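Local coordinates for protein phospholyase (Arthrobacter aurescens, PDB 5G4I) that acts as a pyridoxal-phosphate-dependent phospholyase of the class III aminotransferase family, a homologue of transaminases, at residues K55-G60 / D393-G398; F257-S262 / K412-L417. One frame throughout, in Å; residues are numbered along the deposited sequence.

Contact 1 of 2, residues K55-G60 / D393-G398; sequences KVYLDG and DMRERG
Leu58 N donates to Gly398 O over 2.8 Å, and the bond is nearly straight, 172° at the hydrogen. The N-H comes in tilted from the carbonyl plane. Tyr57 CA lies 3.4 Å from the same Gly398 O and adds a CA-H...O contact. The backbone of Leu58 also bonds to Leu400, two residues beyond Gly398, as in parallel strand pairing. Gly398 has positive phi and closes helix 384-396 with a Schellman motif. Its backbone angles call for glycine.

The helix end is also met by Lys55. Its chain runs extended and then bends at the last torsion (chi4 64°), which lets Lys55 NZ donate a hydrogen bond to Glu396 O at 3.1 Å, from above the carbonyl plane. With an alanine in place of this lysine, Glu396 O would probably lose its side-chain donor and the last helical turn the cover of the aliphatic chain.

Tyr57 and Arg395 lie side by side, ring and guanidinium planes 62° apart. Arg395 CG is 3.9 Å from Tyr57 CE2, and Arg395 O sits at the ring edge. One water joins Tyr57 OH to Arg395 NH1. Tyr57 OH is also hydrogen-bonded to Asp51 OD2. Salt bridges to Glu396 and Glu392 hold Arg395 further.

Strand 56-59 lies between strands 48-51, antiparallel to it, and 399-404, parallel to it, with Leu58 also touching Ile426 of helix 421-436.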
loop_
_atom_site.group_PDB
_atom_site.type_symbol
_atom_site.label_atom_id
_atom_site.label_comp_id
_atom_site.label_asym_id
_atom_site.label_seq_id
_atom_site.Cartn_x
_atom_site.Cartn_y
_atom_site.Cartn_z
ATOM N N LYS A 55 32.829 -7.646 1.947
ATOM C CA LYS A 55 33.142 -7.116 0.575
ATOM C C LYS A 55 32.320 -5.848 0.341
ATOM O O LYS A 55 31.063 -5.798 0.725
ATOM C CB LYS A 55 32.837 -8.136 -0.504
ATOM C CG LYS A 55 33.163 -7.760 -1.943
ATOM C CD LYS A 55 33.116 -9.009 -2.841
ATOM C CE LYS A 55 33.125 -8.708 -4.374
ATOM N NZ LYS A 55 34.380 -8.081 -4.735
ATOM N N VAL A 56 32.943 -4.852 -0.253
ATOM C CA VAL A 56 32.324 -3.540 -0.563
ATOM C C VAL A 56 31.966 -3.434 -2.039
ATOM O O VAL A 56 32.752 -3.804 -2.945
ATOM C CB VAL A 56 33.247 -2.383 -0.120
ATOM C CG1 VAL A 56 32.642 -1.026 -0.508
ATOM C CG2 VAL A 56 33.498 -2.437 1.346
ATOM N N TYR A 57 30.763 -2.874 -2.317
ATOM C CA TYR A 57 30.304 -2.728 -3.672
ATOM C C TYR A 57 29.846 -1.252 -3.958
ATOM O O TYR A 57 29.288 -0.596 -3.046
ATOM C CB TYR A 57 29.072 -3.629 -3.989
ATOM C CG TYR A 57 29.235 -5.109 -3.690
ATOM C CD1 TYR A 57 29.124 -5.550 -2.384
ATOM C CD2 TYR A 57 29.503 -5.983 -4.671
ATOM C CE1 TYR A 57 29.285 -6.902 -2.071
ATOM C CE2 TYR A 57 29.610 -7.376 -4.407
ATOM C CZ TYR A 57 29.605 -7.762 -3.092
ATOM O OH TYR A 57 29.726 -9.120 -2.812
ATOM N N LEU A 58 30.060 -0.866 -5.204
ATOM C CA LEU A 58 29.503 0.383 -5.773
ATOM C C LEU A 58 28.077 0.046 -6.269
ATOM O O LEU A 58 27.885 -0.839 -7.070
ATOM C CB LEU A 58 30.370 0.899 -6.920
ATOM C CG LEU A 58 29.869 2.196 -7.626
ATOM C CD1 LEU A 58 29.747 3.345 -6.691
ATOM C CD2 LEU A 58 30.778 2.538 -8.818
ATOM N N ASP A 59 27.061 0.821 -5.759
ATOM C CA ASP A 59 25.662 0.656 -6.172
ATOM C C ASP A 59 25.366 1.326 -7.498
ATOM O O ASP A 59 25.242 2.565 -7.516
ATOM C CB ASP A 59 24.725 1.175 -5.055
ATOM C CG ASP A 59 23.251 0.789 -5.254
ATOM O OD1 ASP A 59 22.890 0.382 -6.385
ATOM O OD2 ASP A 59 22.529 0.916 -4.236
ATOM N N GLY A 60 25.314 0.570 -8.604
ATOM C CA GLY A 60 24.827 1.065 -9.906
ATOM C C GLY A 60 23.409 0.728 -10.314
ATOM O O GLY A 60 23.067 0.741 -11.515
ATOM N N ASP A 393 30.076 -10.887 -13.586
ATOM C CA ASP A 393 31.443 -10.409 -13.588
ATOM C C ASP A 393 31.620 -9.010 -12.902
ATOM O O ASP A 393 32.506 -8.734 -12.107
ATOM C CB ASP A 393 32.037 -10.393 -15.020
ATOM C CG ASP A 393 33.516 -10.040 -15.021
ATOM O OD1 ASP A 393 34.292 -10.787 -14.420
ATOM O OD2 ASP A 393 33.879 -9.055 -15.564
ATOM N N MET A 394 30.655 -8.130 -13.200
ATOM C CA MET A 394 30.666 -6.808 -12.585
ATOM C C MET A 394 30.492 -6.900 -11.065
ATOM O O MET A 394 31.151 -6.227 -10.301
ATOM C CB MET A 394 29.538 -5.970 -13.239
ATOM C CG MET A 394 29.926 -5.459 -14.630
ATOM S SD MET A 394 31.220 -4.140 -14.657
ATOM C CE MET A 394 30.233 -2.667 -14.272
ATOM N N ARG A 395 29.604 -7.816 -10.581
ATOM C CA ARG A 395 29.530 -8.094 -9.134
ATOM C C ARG A 395 30.888 -8.495 -8.535
ATOM O O ARG A 395 31.290 -8.018 -7.511
ATOM C CB ARG A 395 28.424 -9.148 -8.810
ATOM C CG ARG A 395 28.331 -9.592 -7.373
ATOM C CD ARG A 395 27.532 -10.888 -7.093
ATOM N NE ARG A 395 27.898 -11.944 -8.055
ATOM C CZ ARG A 395 29.065 -12.632 -8.010
ATOM N NH1 ARG A 395 29.968 -12.447 -7.052
ATOM N NH2 ARG A 395 29.286 -13.549 -8.919
ATOM N N GLU A 396 31.555 -9.473 -9.235
ATOM C CA GLU A 396 32.887 -9.880 -8.756
ATOM C C GLU A 396 33.897 -8.727 -8.667
ATOM O O GLU A 396 34.662 -8.641 -7.722
ATOM C CB GLU A 396 33.463 -11.044 -9.619
ATOM C CG GLU A 396 32.789 -12.369 -9.315
ATOM C CD GLU A 396 33.255 -13.050 -7.989
ATOM O OE1 GLU A 396 34.411 -12.836 -7.476
ATOM O OE2 GLU A 396 32.456 -13.810 -7.414
ATOM N N ARG A 397 33.737 -7.784 -9.598
ATOM C CA ARG A 397 34.536 -6.547 -9.646
ATOM C C ARG A 397 34.108 -5.447 -8.663
ATOM O O ARG A 397 34.733 -4.410 -8.544
ATOM C CB ARG A 397 34.543 -5.983 -11.096
ATOM C CG ARG A 397 35.263 -6.859 -12.175
ATOM C CD ARG A 397 35.001 -6.377 -13.574
ATOM N NE ARG A 397 35.796 -7.104 -14.590
ATOM C CZ ARG A 397 37.092 -6.879 -14.837
ATOM N NH1 ARG A 397 37.757 -5.894 -14.257
ATOM N NH2 ARG A 397 37.707 -7.651 -15.739
ATOM N N GLY A 398 33.050 -5.708 -7.904
ATOM C CA GLY A 398 32.591 -4.766 -6.904
ATOM C C GLY A 398 31.536 -3.760 -7.414
ATOM O O GLY A 398 31.483 -2.670 -6.826
HETATM O O HOH W 1 30.306 -11.224 -4.555
#

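Contact 2 of 2, residues F257-S262 / K412-L417; sequences FGRTGS and KMRPPL. With PO4 (phosphate ion), chain D.
Arg259 grips one backbone oxygen, Pro415 O, with both terminal nitrogens. Arg259 NH1 is 2.8 Å from Pro415 O and lies in the carbonyl plane; Arg259 NH2 is 2.9 Å from Pro415 O and stands above that plane. The oxygen lies almost in the guanidinium plane, but both bonds are bent, 145° and 141° at the hydrogen. Arg259 NH1 also donates to Leu367 O, which further fixes the turn of this buried group.

Arg414 makes a second end-on grip, on a phosphate ion probably from the crystallisation liquor. Arg414 NH1 bonds O1 of the ion at 2.8 Å and Arg414 NH2 bonds O2 at 3.0 Å. Lys412 NZ lies over one face of the Arg414 guanidinium, 3.2 Å from phosphate O3. The ion is also hydrogen-bonded to Tyr61 and Gln254 of the same chain and Arg90 of the second subunit. Gln254, which binds pyridoxal phosphate, also accepts from Arg414 NH1. In this class III aminotransferase fold, the segment leaving strand 410-413 therefore lines the active-site region, consistent with a place for an anionic substrate group.

Packing holds Arg259 on both faces. Leu417 CD1 lies over the centre of one face, 3.8 Å from Arg259 CZ. Arg414 CG covers the opposite face, 3.7 Å from Arg259 CZ. The two arginine chains cross at about a right angle. Arg259 is bent at chi2 and chi3, and this carries its head between Leu417 CD1 and Arg414 CG. The other Leu417 methyl, CD2, rests 3.9 Å from Phe257 O, beside the type I turn from Gly258 to Gly261.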
loop_
_atom_site.group_PDB
_atom_site.type_symbol
_atom_site.label_atom_id
_atom_site.label_comp_id
_atom_site.label_asym_id
_atom_site.label_seq_id
_atom_site.Cartn_x
_atom_site.Cartn_y
_atom_site.Cartn_z
ATOM N N PHE A 257 11.325 12.369 -9.871
ATOM C CA PHE A 257 12.266 12.916 -8.852
ATOM C C PHE A 257 13.617 13.277 -9.482
ATOM O O PHE A 257 14.699 13.214 -8.848
ATOM C CB PHE A 257 12.359 12.086 -7.595
ATOM C CG PHE A 257 11.055 12.076 -6.798
ATOM C CD1 PHE A 257 9.953 11.210 -7.143
ATOM C CD2 PHE A 257 10.858 12.992 -5.761
ATOM C CE1 PHE A 257 8.737 11.335 -6.470
ATOM C CE2 PHE A 257 9.635 13.100 -5.100
ATOM C CZ PHE A 257 8.582 12.269 -5.480
ATOM N N GLY A 258 13.615 13.730 -10.735
ATOM C CA GLY A 258 14.852 14.228 -11.392
ATOM C C GLY A 258 15.820 13.215 -11.884
ATOM O O GLY A 258 16.915 13.535 -12.452
ATOM N N ARG A 259 15.379 11.955 -11.939
ATOM C CA ARG A 259 16.183 10.834 -12.532
ATOM C C ARG A 259 16.698 11.111 -13.944
ATOM O O ARG A 259 17.817 10.717 -14.292
ATOM C CB ARG A 259 15.356 9.564 -12.494
ATOM C CG ARG A 259 15.900 8.304 -13.239
ATOM C CD ARG A 259 17.157 7.779 -12.618
ATOM N NE ARG A 259 17.040 7.461 -11.205
ATOM C CZ ARG A 259 18.101 6.985 -10.514
ATOM N NH1 ARG A 259 19.284 6.897 -11.119
ATOM N NH2 ARG A 259 18.027 6.791 -9.197
ATOM N N THR A 260 15.865 11.721 -14.777
ATOM C CA THR A 260 16.235 11.993 -16.181
ATOM C C THR A 260 17.143 13.226 -16.339
ATOM O O THR A 260 17.651 13.415 -17.476
ATOM C CB THR A 260 14.991 12.255 -17.111
ATOM O OG1 THR A 260 14.345 13.446 -16.743
ATOM C CG2 THR A 260 13.985 11.073 -17.108
ATOM N N GLY A 261 17.373 14.012 -15.280
ATOM C CA GLY A 261 18.289 15.203 -15.358
ATOM C C GLY A 261 17.628 16.425 -16.026
ATOM O O GLY A 261 17.763 17.536 -15.463
ATOM N N SER A 262 16.919 16.235 -17.168
ATOM C CA SER A 262 16.414 17.346 -17.947
ATOM C C SER A 262 15.118 17.921 -17.466
ATOM O O SER A 262 14.679 18.955 -18.001
ATOM C CB SER A 262 16.337 16.940 -19.417
ATOM O OG SER A 262 15.580 15.755 -19.637
ATOM N N LYS A 412 21.421 -2.483 -17.505
ATOM C CA LYS A 412 20.758 -1.338 -16.888
ATOM C C LYS A 412 21.546 -0.783 -15.730
ATOM O O LYS A 412 21.901 -1.539 -14.795
ATOM C CB LYS A 412 19.488 -1.765 -16.327
ATOM C CG LYS A 412 18.672 -0.686 -15.670
ATOM C CD LYS A 412 17.947 -1.249 -14.477
ATOM C CE LYS A 412 16.499 -1.532 -14.660
ATOM N NZ LYS A 412 15.800 -1.648 -13.366
ATOM N N MET A 413 21.647 0.553 -15.730
ATOM C CA MET A 413 22.419 1.240 -14.648
ATOM C C MET A 413 21.677 2.466 -14.205
ATOM O O MET A 413 21.243 3.273 -15.079
ATOM C CB MET A 413 23.664 1.629 -15.247
ATOM C CG MET A 413 24.493 0.368 -15.469
ATOM S SD MET A 413 25.764 0.260 -16.666
ATOM C CE MET A 413 26.095 1.505 -17.880
ATOM N N ARG A 414 21.442 2.508 -12.908
ATOM C CA ARG A 414 20.419 3.394 -12.321
ATOM C C ARG A 414 20.801 3.521 -10.869
ATOM O O ARG A 414 20.111 3.056 -9.999
ATOM C CB ARG A 414 18.974 2.790 -12.538
ATOM C CG ARG A 414 17.775 3.595 -11.900
ATOM C CD ARG A 414 16.471 2.768 -11.703
ATOM N NE ARG A 414 16.794 1.733 -10.706
ATOM C CZ ARG A 414 15.984 0.688 -10.431
ATOM N NH1 ARG A 414 14.681 0.694 -10.837
ATOM N NH2 ARG A 414 16.284 -0.254 -9.557
ATOM N N PRO A 415 21.863 4.321 -10.597
ATOM C CA PRO A 415 22.373 4.427 -9.187
ATOM C C PRO A 415 21.608 5.380 -8.292
ATOM O O PRO A 415 20.821 6.210 -8.873
ATOM C CB PRO A 415 23.804 4.948 -9.412
ATOM C CG PRO A 415 23.712 5.765 -10.681
ATOM C CD PRO A 415 22.769 4.998 -11.565
ATOM N N PRO A 416 21.778 5.396 -6.987
ATOM C CA PRO A 416 21.332 6.523 -6.138
ATOM C C PRO A 416 21.707 7.870 -6.784
ATOM O O PRO A 416 22.751 7.986 -7.462
ATOM C CB PRO A 416 22.039 6.271 -4.787
ATOM C CG PRO A 416 22.209 4.733 -4.813
ATOM C CD PRO A 416 22.578 4.385 -6.222
ATOM N N LEU A 417 20.854 8.902 -6.626
ATOM C CA LEU A 417 21.081 10.227 -7.311
ATOM C C LEU A 417 22.228 11.036 -6.685
ATOM O O LEU A 417 22.536 12.148 -7.158
ATOM C CB LEU A 417 19.765 11.049 -7.412
ATOM C CG LEU A 417 19.585 11.630 -8.831
ATOM C CD1 LEU A 417 19.161 10.605 -9.842
ATOM C CD2 LEU A 417 18.576 12.803 -8.834
HETATM P P PO4 D . 13.253 -2.516 -9.995
HETATM O O1 PO4 D . 12.967 -1.459 -10.891
HETATM O O2 PO4 D . 14.072 -2.150 -8.760
HETATM O O3 PO4 D . 14.398 -3.093 -10.819
HETATM O O4 PO4 D . 12.191 -3.538 -9.683
#

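In the fold
After strands 41-45 and 48-51 comes strand 56-59. The chain then runs through the sheet of strands 247-251 and 276-279, with residues 257-262 in the loop between them. The end of helix 384-396, residues 393-398, returns to strand 56-59, and contact 1 closes a loop of 332 residues, tying the helix end to this strand's sheet. Strands 399-404 and 410-413 follow in the same sheet. Residues 412-417 then meet 257-262; contact 2 closes a loop of 149 residues and ties this sheet to the loop after 247-251 of the other. The two loops cross rather than nest. The contact centres are 19 Å apart, yet Gly60 O and Arg414 N join them by a probable hydrogen bond of 2.8 Å.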